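Local atomic coordinates of nicotinate-nucleotide pyrophosphorylase (Francisella tularensis subsp. tularensis, PDB entry 3TQV), a protein that probably makes nicotinate mononucleotide from quinolinate and phosphoribosyl pyrophosphate, releasing carbon dioxide and diphosphate, a step of NAD biosynthesis. Residues B[172-177]-B[186-191]; B[213-218]-B[237-242]; B[230-235]-B[245-250]. All coordinates share one frame; numbering follows the deposited sequence.

In the fold
All three contacts lie in the C-terminal, TIM-barrel-like part of the chain and rest on apolar side chains, with no hydrogen bond between their paired segments. Contacts 1 and 3 are buried helix-on-strand seams on the same parallel sheet, contact 1 at its outermost strand 171-174 and contact 3 further in at strand 244-248; predicted substrate residues lie at the ends of both, K175 just after the first and S248 as the last residue of the second. Contact 2 lies nearer the surface, joins two helix ends and is away from those sites. It touches both others: V189 CG1 is 3.4 Å from A217 O, and A239 CB is 3.6 Å from L245 CG. Helix 229-239 serves both contacts 2 and 3.

Contact 1 of 3, residues B[172-177]-B[186-191]; sequences YLIKEN and AKAVTK
I174, the last residue of strand 171-174, carries the whole close contact with helix 185-195 by presenting two methyl groups to two successive helix residues. Its CG2 lies 3.9 Å from CB of A188, while CD1 extends further and comes 3.8 Å from CG2 of V189. The same CD1 is 3.9 Å from the backbone N of V189, so it meets the helix main chain as well as the side chain. That reach follows from an extended end to the isoleucine: CG1 stands opposite the carbonyl carbon and chi2 is 162°, which carries CD1 outward. The I174 and V189 side chains cross at about a right angle, and the close approach is between one methyl of each.

The solvent side of the helix contrasts with this buried seam. K187 and T190 are exposed there, and the T190 hydroxyl turns back onto its own helix, OG1 donating to the carbonyl O of A186 over 2.8 Å. T190 N bonds the same oxygen from the opposite face of the carbonyl plane. Around the seam, I174 also packs on V201 of the next strand and on L40 of the second subunit.

Directly after I174 comes K175, at the N-cap position of the following helix and predicted to bind substrate. With methyl groups making the side-chain contacts and no hydrogen bond across, the strand-helix join implies cohesion by hydrophobic burial.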
ATOM      1  N   TYR B 172      14.161 -12.355 -17.811  1.00 21.56           N
ATOM      2  CA  TYR B 172      13.768 -13.757 -17.681  1.00 21.27           C
ATOM      3  C   TYR B 172      13.927 -14.180 -16.253  1.00 17.02           C
ATOM      4  O   TYR B 172      14.938 -13.863 -15.659  1.00 14.14           O
ATOM      5  CB  TYR B 172      14.689 -14.654 -18.511  1.00 23.42           C
ATOM      6  CG  TYR B 172      14.273 -14.870 -19.933  1.00 24.87           C
ATOM      7  CD1 TYR B 172      12.974 -15.263 -20.253  1.00 24.30           C
ATOM      8  CD2 TYR B 172      15.186 -14.699 -20.967  1.00 26.40           C
ATOM      9  CE1 TYR B 172      12.595 -15.479 -21.578  1.00 21.25           C
ATOM     10  CE2 TYR B 172      14.822 -14.908 -22.294  1.00 29.80           C
ATOM     11  CZ  TYR B 172      13.526 -15.294 -22.596  1.00 28.79           C
ATOM     12  OH  TYR B 172      13.174 -15.495 -23.912  1.00 32.13           O
ATOM     13  N   LEU B 173      12.955 -14.905 -15.702  1.00 24.40           N
ATOM     14  CA  LEU B 173      13.103 -15.458 -14.349  1.00 26.31           C
ATOM     15  C   LEU B 173      12.629 -16.882 -14.303  1.00 27.53           C
ATOM     16  O   LEU B 173      11.438 -17.138 -14.198  1.00 29.34           O
ATOM     17  CB  LEU B 173      12.365 -14.634 -13.287  1.00 27.42           C
ATOM     18  CG  LEU B 173      12.561 -15.122 -11.836  1.00 26.85           C
ATOM     19  CD1 LEU B 173      14.012 -15.547 -11.554  1.00 20.91           C
ATOM     20  CD2 LEU B 173      12.100 -14.089 -10.802  1.00 23.34           C
ATOM     21  N   ILE B 174      13.573 -17.811 -14.392  1.00 14.82           N
ATOM     22  CA  ILE B 174      13.251 -19.229 -14.514  1.00 15.61           C
ATOM     23  C   ILE B 174      13.173 -19.893 -13.156  1.00 17.02           C
ATOM     24  O   ILE B 174      14.177 -19.934 -12.438  1.00 17.01           O
ATOM     25  CB  ILE B 174      14.292 -19.968 -15.342  1.00 15.83           C
ATOM     26  CG1 ILE B 174      14.413 -19.316 -16.728  1.00 18.59           C
ATOM     27  CG2 ILE B 174      13.932 -21.455 -15.437  1.00 19.03           C
ATOM     28  CD1 ILE B 174      15.685 -19.675 -17.473  1.00 20.41           C
ATOM     29  N   LYS B 175      11.983 -20.420 -12.831  1.00 33.14           N
ATOM     30  CA  LYS B 175      11.661 -20.991 -11.513  1.00 35.64           C
ATOM     31  C   LYS B 175      11.455 -22.511 -11.547  1.00 40.58           C
ATOM     32  O   LYS B 175      11.502 -23.126 -12.617  1.00 40.89           O
ATOM     33  CB  LYS B 175      10.404 -20.319 -10.940  1.00 37.29           C
ATOM     34  CG  LYS B 175      10.608 -18.864 -10.552  1.00 39.89           C
ATOM     35  CD  LYS B 175       9.324 -18.225 -10.053  1.00 33.52           C
ATOM     36  CE  LYS B 175       9.590 -16.840  -9.469  1.00 52.31           C
ATOM     37  NZ  LYS B 175       8.573 -15.814  -9.877  1.00 54.76           N
ATOM     38  N   GLU B 176      11.240 -23.102 -10.366  1.00 28.61           N
ATOM     39  CA  GLU B 176      10.909 -24.523 -10.232  1.00 28.12           C
ATOM     40  C   GLU B 176       9.833 -24.872 -11.254  1.00 35.38           C
ATOM     41  O   GLU B 176      10.013 -25.761 -12.094  1.00 34.63           O
ATOM     42  CB  GLU B 176      10.408 -24.829  -8.798  1.00 29.37           C
ATOM     43  CG  GLU B 176       9.986 -26.294  -8.522  1.00 52.11           C
ATOM     44  CD  GLU B 176       8.505 -26.461  -8.098  1.00 55.36           C
ATOM     45  OE1 GLU B 176       7.719 -25.486  -8.184  1.00 51.27           O
ATOM     46  OE2 GLU B 176       8.126 -27.580  -7.677  1.00 50.46           O
ATOM     47  N   ASN B 177       8.720 -24.147 -11.178  1.00 42.32           N
ATOM     48  CA  ASN B 177       7.596 -24.335 -12.091  1.00 35.96           C
ATOM     49  C   ASN B 177       8.048 -24.361 -13.557  1.00 36.12           C
ATOM     50  O   ASN B 177       7.554 -25.168 -14.334  1.00 39.47           O
ATOM     51  CB  ASN B 177       6.493 -23.274 -11.855  1.00 30.55           C
ATOM     52  CG  ASN B 177       5.754 -23.444 -10.497  1.00 41.11           C
ATOM     53  OD1 ASN B 177       5.574 -22.477  -9.743  1.00 41.30           O
ATOM     54  ND2 ASN B 177       5.303 -24.667 -10.206  1.00 43.08           N
ATOM     55  N   ALA B 186      19.231 -26.531 -18.093  1.00 29.02           N
ATOM     56  CA  ALA B 186      19.939 -26.329 -19.362  1.00 35.99           C
ATOM     57  C   ALA B 186      18.960 -26.069 -20.504  1.00 42.91           C
ATOM     58  O   ALA B 186      19.192 -25.188 -21.335  1.00 39.12           O
ATOM     59  CB  ALA B 186      20.848 -27.512 -19.692  1.00 32.93           C
ATOM     60  N   LYS B 187      17.868 -26.831 -20.545  1.00 36.61           N
ATOM     61  CA  LYS B 187      16.876 -26.650 -21.597  1.00 42.86           C
ATOM     62  C   LYS B 187      16.315 -25.252 -21.506  1.00 37.06           C
ATOM     63  O   LYS B 187      16.361 -24.487 -22.473  1.00 38.41           O
ATOM     64  CB  LYS B 187      15.749 -27.680 -21.484  1.00 44.42           C
ATOM     65  CG  LYS B 187      16.140 -29.081 -21.942  1.00 68.35           C
ATOM     66  CD  LYS B 187      14.994 -30.073 -21.794  1.00 72.13           C
ATOM     67  CE  LYS B 187      15.427 -31.495 -22.162  1.00 87.59           C
ATOM     68  NZ  LYS B 187      14.353 -32.501 -21.917  1.00 93.12           N
ATOM     69  N   ALA B 188      15.822 -24.920 -20.316  1.00 38.66           N
ATOM     70  CA  ALA B 188      15.129 -23.663 -20.052  1.00 28.42           C
ATOM     71  C   ALA B 188      15.923 -22.430 -20.476  1.00 21.15           C
ATOM     72  O   ALA B 188      15.430 -21.581 -21.227  1.00 22.23           O
ATOM     73  CB  ALA B 188      14.769 -23.573 -18.579  1.00 22.99           C
ATOM     74  N   VAL B 189      17.145 -22.330 -19.975  1.00 21.32           N
ATOM     75  CA  VAL B 189      18.039 -21.230 -20.344  1.00 26.46           C
ATOM     76  C   VAL B 189      18.284 -21.198 -21.874  1.00 28.47           C
ATOM     77  O   VAL B 189      18.104 -20.169 -22.532  1.00 22.27           O
ATOM     78  CB  VAL B 189      19.381 -21.305 -19.538  1.00 24.37           C
ATOM     79  CG1 VAL B 189      20.313 -20.158 -19.900  1.00 23.19           C
ATOM     80  CG2 VAL B 189      19.095 -21.345 -18.017  1.00 12.72           C
ATOM     81  N   THR B 190      18.658 -22.338 -22.435  1.00 29.17           N
ATOM     82  CA  THR B 190      18.862 -22.448 -23.866  1.00 27.16           C
ATOM     83  C   THR B 190      17.663 -21.962 -24.700  1.00 23.83           C
ATOM     84  O   THR B 190      17.813 -21.111 -25.593  1.00 15.89           O
ATOM     85  CB  THR B 190      19.223 -23.881 -24.241  1.00 35.13           C
ATOM     86  OG1 THR B 190      20.480 -24.215 -23.633  1.00 37.16           O
ATOM     87  CG2 THR B 190      19.315 -24.035 -25.755  1.00 26.41           C
ATOM     88  N   LYS B 191      16.473 -22.492 -24.424  1.00 40.07           N
ATOM     89  CA  LYS B 191      15.279 -21.977 -25.083  1.00 33.22           C
ATOM     90  C   LYS B 191      15.195 -20.462 -24.875  1.00 27.84           C
ATOM     91  O   LYS B 191      14.914 -19.711 -25.807  1.00 25.14           O
ATOM     92  CB  LYS B 191      14.022 -22.648 -24.540  1.00 34.17           C
ATOM     93  CG  LYS B 191      12.727 -21.957 -24.957  1.00 31.84           C
ATOM     94  CD  LYS B 191      12.004 -22.697 -26.082  1.00 35.09           C
ATOM     95  CE  LYS B 191      11.177 -23.861 -25.547  1.00 51.49           C
ATOM     96  NZ  LYS B 191      10.443 -24.597 -26.619  1.00 60.31           N
TER

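Contact 2 of 3, residues B[213-218]-B[237-242]; sequences QAIAAK and SIARGK
I215 on helix 208-216 reaches the end of helix 229-239 with a single atom, CD1, and every close apolar contact between the two segments passes through it. The nearest partner is CG2 of I238, 3.6 Å from I215 CD1. I238 also brings its carbonyl O to 4.1 Å of I215 CD1; A239 lies further off, its CA 4.2 Å and its CB 4.4 Å from that methyl. A fully extended CB-CG1-CD1 arm (chi2 178°) sets the terminal methyl of I215 against both residues. K242 adds the aliphatic start of its side chain to the cover over I215, although the rest of that chain leads away.

Hydrogen bonding stays within each segment and shapes the turns that end the helices. In 213-218 the helix closes in a Schellman motif: K218 takes a positive phi of 61°, and its N bonds to O of I215 over 3.0 Å. In 237-242, R240 is the first residue to leave helical geometry, G241 has positive phi, and N of K242 returns to O of A239.

Electrostatic pairing between the segments is absent; their lysines and arginine are exposed. Outside them, I238 also rests on L211 and N212 of helix 208-216, while A217 packs on V189 of helix 185-195.

Here two successive helices of an alpha/beta barrel meet side by side on its outer layer, near their C-terminal ends, as expected of a TIM-barrel-like domain.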
ATOM      1  N   GLN B 213      24.174 -26.245 -12.217  1.00 29.62           N
ATOM      2  CA  GLN B 213      23.466 -26.330 -13.478  1.00 34.16           C
ATOM      3  C   GLN B 213      23.331 -24.959 -14.148  1.00 34.70           C
ATOM      4  O   GLN B 213      23.705 -24.769 -15.304  1.00 33.63           O
ATOM      5  CB  GLN B 213      22.079 -26.937 -13.260  1.00 32.36           C
ATOM      6  CG  GLN B 213      22.090 -28.416 -12.900  1.00 34.21           C
ATOM      7  CD  GLN B 213      20.690 -29.000 -12.844  1.00 37.43           C
ATOM      8  OE1 GLN B 213      20.288 -29.573 -11.840  1.00 37.41           O
ATOM      9  NE2 GLN B 213      19.946 -28.853 -13.925  1.00 37.38           N
ATOM     10  N   ALA B 214      22.785 -24.007 -13.407  1.00 18.31           N
ATOM     11  CA  ALA B 214      22.469 -22.704 -13.961  1.00 15.51           C
ATOM     12  C   ALA B 214      23.755 -22.005 -14.360  1.00 20.89           C
ATOM     13  O   ALA B 214      23.795 -21.278 -15.355  1.00 20.21           O
ATOM     14  CB  ALA B 214      21.685 -21.886 -12.965  1.00 14.76           C
ATOM     15  N   ILE B 215      24.808 -22.244 -13.583  1.00 25.25           N
ATOM     16  CA  ILE B 215      26.146 -21.755 -13.915  1.00 24.65           C
ATOM     17  C   ILE B 215      26.656 -22.443 -15.179  1.00 29.53           C
ATOM     18  O   ILE B 215      27.199 -21.795 -16.076  1.00 31.26           O
ATOM     19  CB  ILE B 215      27.123 -22.000 -12.742  1.00 25.15           C
ATOM     20  CG1 ILE B 215      26.914 -20.941 -11.662  1.00 23.62           C
ATOM     21  CG2 ILE B 215      28.580 -22.036 -13.216  1.00 24.72           C
ATOM     22  CD1 ILE B 215      27.783 -21.119 -10.460  1.00 21.23           C
ATOM     23  N   ALA B 216      26.461 -23.761 -15.241  1.00 33.17           N
ATOM     24  CA  ALA B 216      26.883 -24.557 -16.387  1.00 42.32           C
ATOM     25  C   ALA B 216      26.111 -24.168 -17.635  1.00 39.08           C
ATOM     26  O   ALA B 216      26.624 -24.273 -18.741  1.00 48.70           O
ATOM     27  CB  ALA B 216      26.707 -26.043 -16.095  1.00 34.84           C
ATOM     28  N   ALA B 217      24.877 -23.716 -17.441  1.00 30.99           N
ATOM     29  CA  ALA B 217      24.001 -23.329 -18.548  1.00 31.64           C
ATOM     30  C   ALA B 217      24.222 -21.873 -18.929  1.00 30.91           C
ATOM     31  O   ALA B 217      23.533 -21.338 -19.786  1.00 28.03           O
ATOM     32  CB  ALA B 217      22.546 -23.563 -18.188  1.00 29.91           C
ATOM     33  N   LYS B 218      25.191 -21.250 -18.271  1.00 37.99           N
ATOM     34  CA  LYS B 218      25.593 -19.883 -18.571  1.00 44.84           C
ATOM     35  C   LYS B 218      24.473 -18.847 -18.369  1.00 42.55           C
ATOM     36  O   LYS B 218      24.204 -18.006 -19.240  1.00 34.65           O
ATOM     37  CB  LYS B 218      26.222 -19.806 -19.963  1.00 47.80           C
ATOM     38  CG  LYS B 218      27.376 -20.777 -20.133  1.00 50.99           C
ATOM     39  CD  LYS B 218      28.278 -20.430 -21.303  1.00 56.57           C
ATOM     40  CE  LYS B 218      29.543 -21.280 -21.261  1.00 68.54           C
ATOM     41  NZ  LYS B 218      30.309 -21.098 -19.997  1.00 62.06           N
ATOM     42  N   SER B 237      31.555 -18.876  -3.099  1.00 26.15           N
ATOM     43  CA  SER B 237      32.794 -19.470  -3.620  1.00 27.82           C
ATOM     44  C   SER B 237      32.609 -20.003  -5.033  1.00 28.77           C
ATOM     45  O   SER B 237      33.407 -19.718  -5.932  1.00 36.63           O
ATOM     46  CB  SER B 237      33.305 -20.608  -2.733  1.00 27.95           C
ATOM     47  OG  SER B 237      33.924 -20.117  -1.562  1.00 36.14           O
ATOM     48  N   ILE B 238      31.557 -20.791  -5.218  1.00 25.69           N
ATOM     49  CA  ILE B 238      31.257 -21.374  -6.515  1.00 26.27           C
ATOM     50  C   ILE B 238      31.040 -20.311  -7.588  1.00 25.77           C
ATOM     51  O   ILE B 238      31.428 -20.503  -8.740  1.00 32.31           O
ATOM     52  CB  ILE B 238      30.018 -22.306  -6.424  1.00 25.60           C
ATOM     53  CG1 ILE B 238      30.331 -23.501  -5.516  1.00 24.20           C
ATOM     54  CG2 ILE B 238      29.567 -22.769  -7.803  1.00 21.90           C
ATOM     55  CD1 ILE B 238      29.166 -24.429  -5.303  1.00 18.90           C
ATOM     56  N   ALA B 239      30.437 -19.190  -7.208  1.00 15.50           N
ATOM     57  CA  ALA B 239      29.926 -18.261  -8.211  1.00 20.86           C
ATOM     58  C   ALA B 239      30.891 -17.135  -8.518  1.00 17.96           C
ATOM     59  O   ALA B 239      30.770 -16.468  -9.549  1.00 19.47           O
ATOM     60  CB  ALA B 239      28.540 -17.702  -7.801  1.00  9.07           C
ATOM     61  N   ARG B 240      31.843 -16.926  -7.614  1.00 26.39           N
ATOM     62  CA  ARG B 240      32.809 -15.851  -7.755  1.00 22.31           C
ATOM     63  C   ARG B 240      33.419 -15.867  -9.151  1.00 27.61           C
ATOM     64  O   ARG B 240      34.050 -16.847  -9.563  1.00 32.03           O
ATOM     65  CB  ARG B 240      33.889 -15.976  -6.688  1.00 28.83           C
ATOM     66  CG  ARG B 240      34.823 -14.787  -6.620  1.00 30.03           C
ATOM     67  CD  ARG B 240      36.073 -15.063  -5.788  1.00 22.88           C
ATOM     68  NE  ARG B 240      35.809 -15.749  -4.522  1.00 28.62           N
ATOM     69  CZ  ARG B 240      35.135 -15.233  -3.498  1.00 24.93           C
ATOM     70  NH1 ARG B 240      34.614 -14.010  -3.584  1.00 20.96           N
ATOM     71  NH2 ARG B 240      34.964 -15.954  -2.393  1.00 21.53           N
ATOM     72  N   GLY B 241      33.185 -14.780  -9.878  1.00 38.08           N
ATOM     73  CA  GLY B 241      33.695 -14.598 -11.222  1.00 37.02           C
ATOM     74  C   GLY B 241      32.872 -15.274 -12.301  1.00 40.97           C
ATOM     75  O   GLY B 241      33.150 -15.122 -13.489  1.00 50.04           O
ATOM     76  N   LYS B 242      31.860 -16.029 -11.890  1.00 48.67           N
ATOM     77  CA  LYS B 242      31.053 -16.797 -12.829  1.00 47.81           C
ATOM     78  C   LYS B 242      29.693 -16.141 -13.060  1.00 45.78           C
ATOM     79  O   LYS B 242      29.468 -15.524 -14.103  1.00 45.24           O
ATOM     80  CB  LYS B 242      30.866 -18.224 -12.323  1.00 49.30           C
ATOM     81  CG  LYS B 242      32.157 -18.968 -12.053  1.00 58.37           C
ATOM     82  CD  LYS B 242      32.567 -19.834 -13.232  1.00 63.10           C
ATOM     83  CE  LYS B 242      33.569 -20.882 -12.790  1.00 55.60           C
ATOM     84  NZ  LYS B 242      34.551 -20.308 -11.825  1.00 63.24           N
TER

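Contact 3 of 3, residues B[230-235]-B[245-250]; sequences EDIDIA and LEVSGN
I232 and V247 meet methyl to methyl, CG2 of each lying 4.2 Å from CG2 of the other, with the two side chains crossing at about a right angle. Their starting directions differ. The CB of V247 points toward helix 229-239, whereas I232 leaves its helix across the line of approach and relies on its CG2 branch to make the contact. That branch lies opposite the backbone N (chi1 of CG1 -61°), which brings it to the strand side.

One helical turn on, A235 and L245 form the second pair, and here both CB atoms point to the opposing segment. The leucine does the reaching: with chi2 at -176° its CD1 extends to 3.9 Å from CB of A235. The same methyl lies 3.7 Å from the carbonyl C of A235, and it therefore rests against the helix main chain as well as the small side chain. CA atoms are 8.1 Å apart for I232 and V247 and 8.2 Å for A235 and L245, evidence of an even spacing between helix and strand over this stretch.

Alternation along the strand sends E246 and S248 to its other face, E246 lying close to another acid, E202. L211 of helix 208-216 touches both A235 and L245 and extends the apolar layer.

Helix 229-239 thus covers the strand that follows it, in the beta-alpha-beta unit 221-225, 229-239, 244-248. S248 ends that strand and G249 and N250 follow in the loop; all three are predicted to bind substrate, at the C-terminal end of the strands, where TIM-type barrels place their active sites.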
ATOM      1  N   GLU B 230      25.613 -21.186   5.721  1.00 30.65           N
ATOM      2  CA  GLU B 230      26.644 -22.035   5.154  1.00 28.02           C
ATOM      3  C   GLU B 230      26.516 -22.248   3.632  1.00 24.83           C
ATOM      4  O   GLU B 230      27.497 -22.144   2.899  1.00 20.87           O
ATOM      5  CB  GLU B 230      26.656 -23.375   5.876  1.00 29.18           C
ATOM      6  CG  GLU B 230      27.609 -24.387   5.252  1.00 41.45           C
ATOM      7  CD  GLU B 230      26.974 -25.751   5.053  1.00 39.79           C
ATOM      8  OE1 GLU B 230      25.780 -25.795   4.690  1.00 40.23           O
ATOM      9  OE2 GLU B 230      27.665 -26.774   5.269  1.00 31.81           O
ATOM     10  N   ASP B 231      25.317 -22.552   3.152  1.00 34.44           N
ATOM     11  CA  ASP B 231      25.152 -22.786   1.723  1.00 31.86           C
ATOM     12  C   ASP B 231      25.373 -21.512   0.926  1.00 31.99           C
ATOM     13  O   ASP B 231      25.916 -21.546  -0.178  1.00 26.68           O
ATOM     14  CB  ASP B 231      23.786 -23.379   1.404  1.00 29.89           C
ATOM     15  CG  ASP B 231      23.732 -24.854   1.671  1.00 42.99           C
ATOM     16  OD1 ASP B 231      24.814 -25.462   1.771  1.00 34.99           O
ATOM     17  OD2 ASP B 231      22.619 -25.407   1.775  1.00 44.58           O
ATOM     18  N   ILE B 232      24.946 -20.384   1.481  1.00 25.40           N
ATOM     19  CA  ILE B 232      25.229 -19.116   0.838  1.00 26.40           C
ATOM     20  C   ILE B 232      26.751 -18.997   0.712  1.00 21.03           C
ATOM     21  O   ILE B 232      27.269 -18.597  -0.337  1.00 19.41           O
ATOM     22  CB  ILE B 232      24.652 -17.914   1.613  1.00 22.18           C
ATOM     23  CG1 ILE B 232      23.130 -18.015   1.705  1.00 26.56           C
ATOM     24  CG2 ILE B 232      25.017 -16.624   0.913  1.00 21.05           C
ATOM     25  CD1 ILE B 232      22.493 -17.003   2.622  1.00 27.98           C
ATOM     26  N   ASP B 233      27.468 -19.362   1.772  1.00 23.03           N
ATOM     27  CA  ASP B 233      28.921 -19.308   1.727  1.00 20.11           C
ATOM     28  C   ASP B 233      29.457 -20.156   0.592  1.00 19.63           C
ATOM     29  O   ASP B 233      30.227 -19.670  -0.232  1.00 22.14           O
ATOM     30  CB  ASP B 233      29.532 -19.735   3.059  1.00 23.39           C
ATOM     31  CG  ASP B 233      29.348 -18.686   4.135  1.00 28.62           C
ATOM     32  OD1 ASP B 233      29.450 -17.474   3.795  1.00 21.40           O
ATOM     33  OD2 ASP B 233      29.090 -19.080   5.300  1.00 35.13           O
ATOM     34  N   ILE B 234      29.041 -21.419   0.540  1.00 20.56           N
ATOM     35  CA  ILE B 234      29.429 -22.299  -0.554  1.00 22.66           C
ATOM     36  C   ILE B 234      29.192 -21.642  -1.905  1.00 25.92           C
ATOM     37  O   ILE B 234      30.067 -21.648  -2.769  1.00 25.76           O
ATOM     38  CB  ILE B 234      28.579 -23.568  -0.580  1.00 28.23           C
ATOM     39  CG1 ILE B 234      28.543 -24.240   0.798  1.00 35.75           C
ATOM     40  CG2 ILE B 234      29.080 -24.494  -1.678  1.00 19.73           C
ATOM     41  CD1 ILE B 234      29.846 -24.876   1.235  1.00 29.50           C
ATOM     42  N   ALA B 235      27.981 -21.103  -2.073  1.00 24.82           N
ATOM     43  CA  ALA B 235      27.518 -20.529  -3.335  1.00 22.23           C
ATOM     44  C   ALA B 235      28.439 -19.426  -3.804  1.00 26.99           C
ATOM     45  O   ALA B 235      28.903 -19.433  -4.950  1.00 27.44           O
ATOM     46  CB  ALA B 235      26.077 -19.999  -3.195  1.00 21.43           C
ATOM     47  N   LEU B 245      25.053 -13.270  -7.994  1.00 15.15           N
ATOM     48  CA  LEU B 245      24.200 -13.980  -7.036  1.00 11.63           C
ATOM     49  C   LEU B 245      23.267 -13.016  -6.314  1.00 15.58           C
ATOM     50  O   LEU B 245      23.698 -11.948  -5.848  1.00 17.53           O
ATOM     51  CB  LEU B 245      25.028 -14.719  -5.981  1.00 15.78           C
ATOM     52  CG  LEU B 245      25.706 -16.050  -6.273  1.00 16.81           C
ATOM     53  CD1 LEU B 245      26.367 -16.556  -4.999  1.00 18.60           C
ATOM     54  CD2 LEU B 245      24.728 -17.082  -6.811  1.00 11.34           C
ATOM     55  N   GLU B 246      21.997 -13.415  -6.218  1.00 23.04           N
ATOM     56  CA  GLU B 246      20.959 -12.675  -5.495  1.00 20.18           C
ATOM     57  C   GLU B 246      20.290 -13.602  -4.465  1.00 25.10           C
ATOM     58  O   GLU B 246      19.877 -14.707  -4.799  1.00 21.00           O
ATOM     59  CB  GLU B 246      19.950 -12.105  -6.503  1.00 20.14           C
ATOM     60  CG  GLU B 246      18.682 -11.516  -5.910  1.00 21.11           C
ATOM     61  CD  GLU B 246      17.626 -11.160  -6.970  1.00 21.74           C
ATOM     62  OE1 GLU B 246      17.703 -11.639  -8.123  1.00 13.63           O
ATOM     63  OE2 GLU B 246      16.709 -10.382  -6.645  1.00 24.23           O
ATOM     64  N   VAL B 247      20.215 -13.165  -3.208  1.00 20.96           N
ATOM     65  CA  VAL B 247      19.685 -14.012  -2.120  1.00 22.17           C
ATOM     66  C   VAL B 247      18.238 -13.687  -1.738  1.00 23.61           C
ATOM     67  O   VAL B 247      17.922 -12.557  -1.404  1.00 23.97           O
ATOM     68  CB  VAL B 247      20.555 -13.940  -0.830  1.00 21.03           C
ATOM     69  CG1 VAL B 247      19.788 -14.514   0.372  1.00 18.41           C
ATOM     70  CG2 VAL B 247      21.872 -14.658  -1.013  1.00 22.71           C
ATOM     71  N   SER B 248      17.364 -14.689  -1.791  1.00 22.94           N
ATOM     72  CA  SER B 248      15.962 -14.528  -1.403  1.00 25.42           C
ATOM     73  C   SER B 248      15.585 -15.524  -0.323  1.00 32.28           C
ATOM     74  O   SER B 248      15.944 -16.694  -0.410  1.00 32.11           O
ATOM     75  CB  SER B 248      15.044 -14.732  -2.602  1.00 22.86           C
ATOM     76  OG  SER B 248      13.689 -14.662  -2.208  1.00 18.80           O
ATOM     77  N   GLY B 249      14.854 -15.068   0.688  1.00 36.18           N
ATOM     78  CA  GLY B 249      14.454 -15.936   1.783  1.00 31.36           C
ATOM     79  C   GLY B 249      13.722 -15.141   2.841  1.00 32.44           C
ATOM     80  O   GLY B 249      14.192 -15.032   3.971  1.00 33.62           O
ATOM     81  N   ASN B 250      12.582 -14.577   2.447  1.00 41.82           N
ATOM     82  CA  ASN B 250      11.774 -13.695   3.292  1.00 49.43           C
ATOM     83  C   ASN B 250      12.615 -12.804   4.203  1.00 45.80           C
ATOM     84  O   ASN B 250      12.546 -12.913   5.421  1.00 48.87           O
ATOM     85  CB  ASN B 250      10.772 -14.525   4.109  1.00 51.69           C
ATOM     86  CG  ASN B 250       9.710 -13.672   4.793  1.00 64.09           C
ATOM     87  OD1 ASN B 250       9.471 -12.518   4.412  1.00 55.79           O
ATOM     88  ND2 ASN B 250       9.062 -14.242   5.803  1.00 49.13           N
TER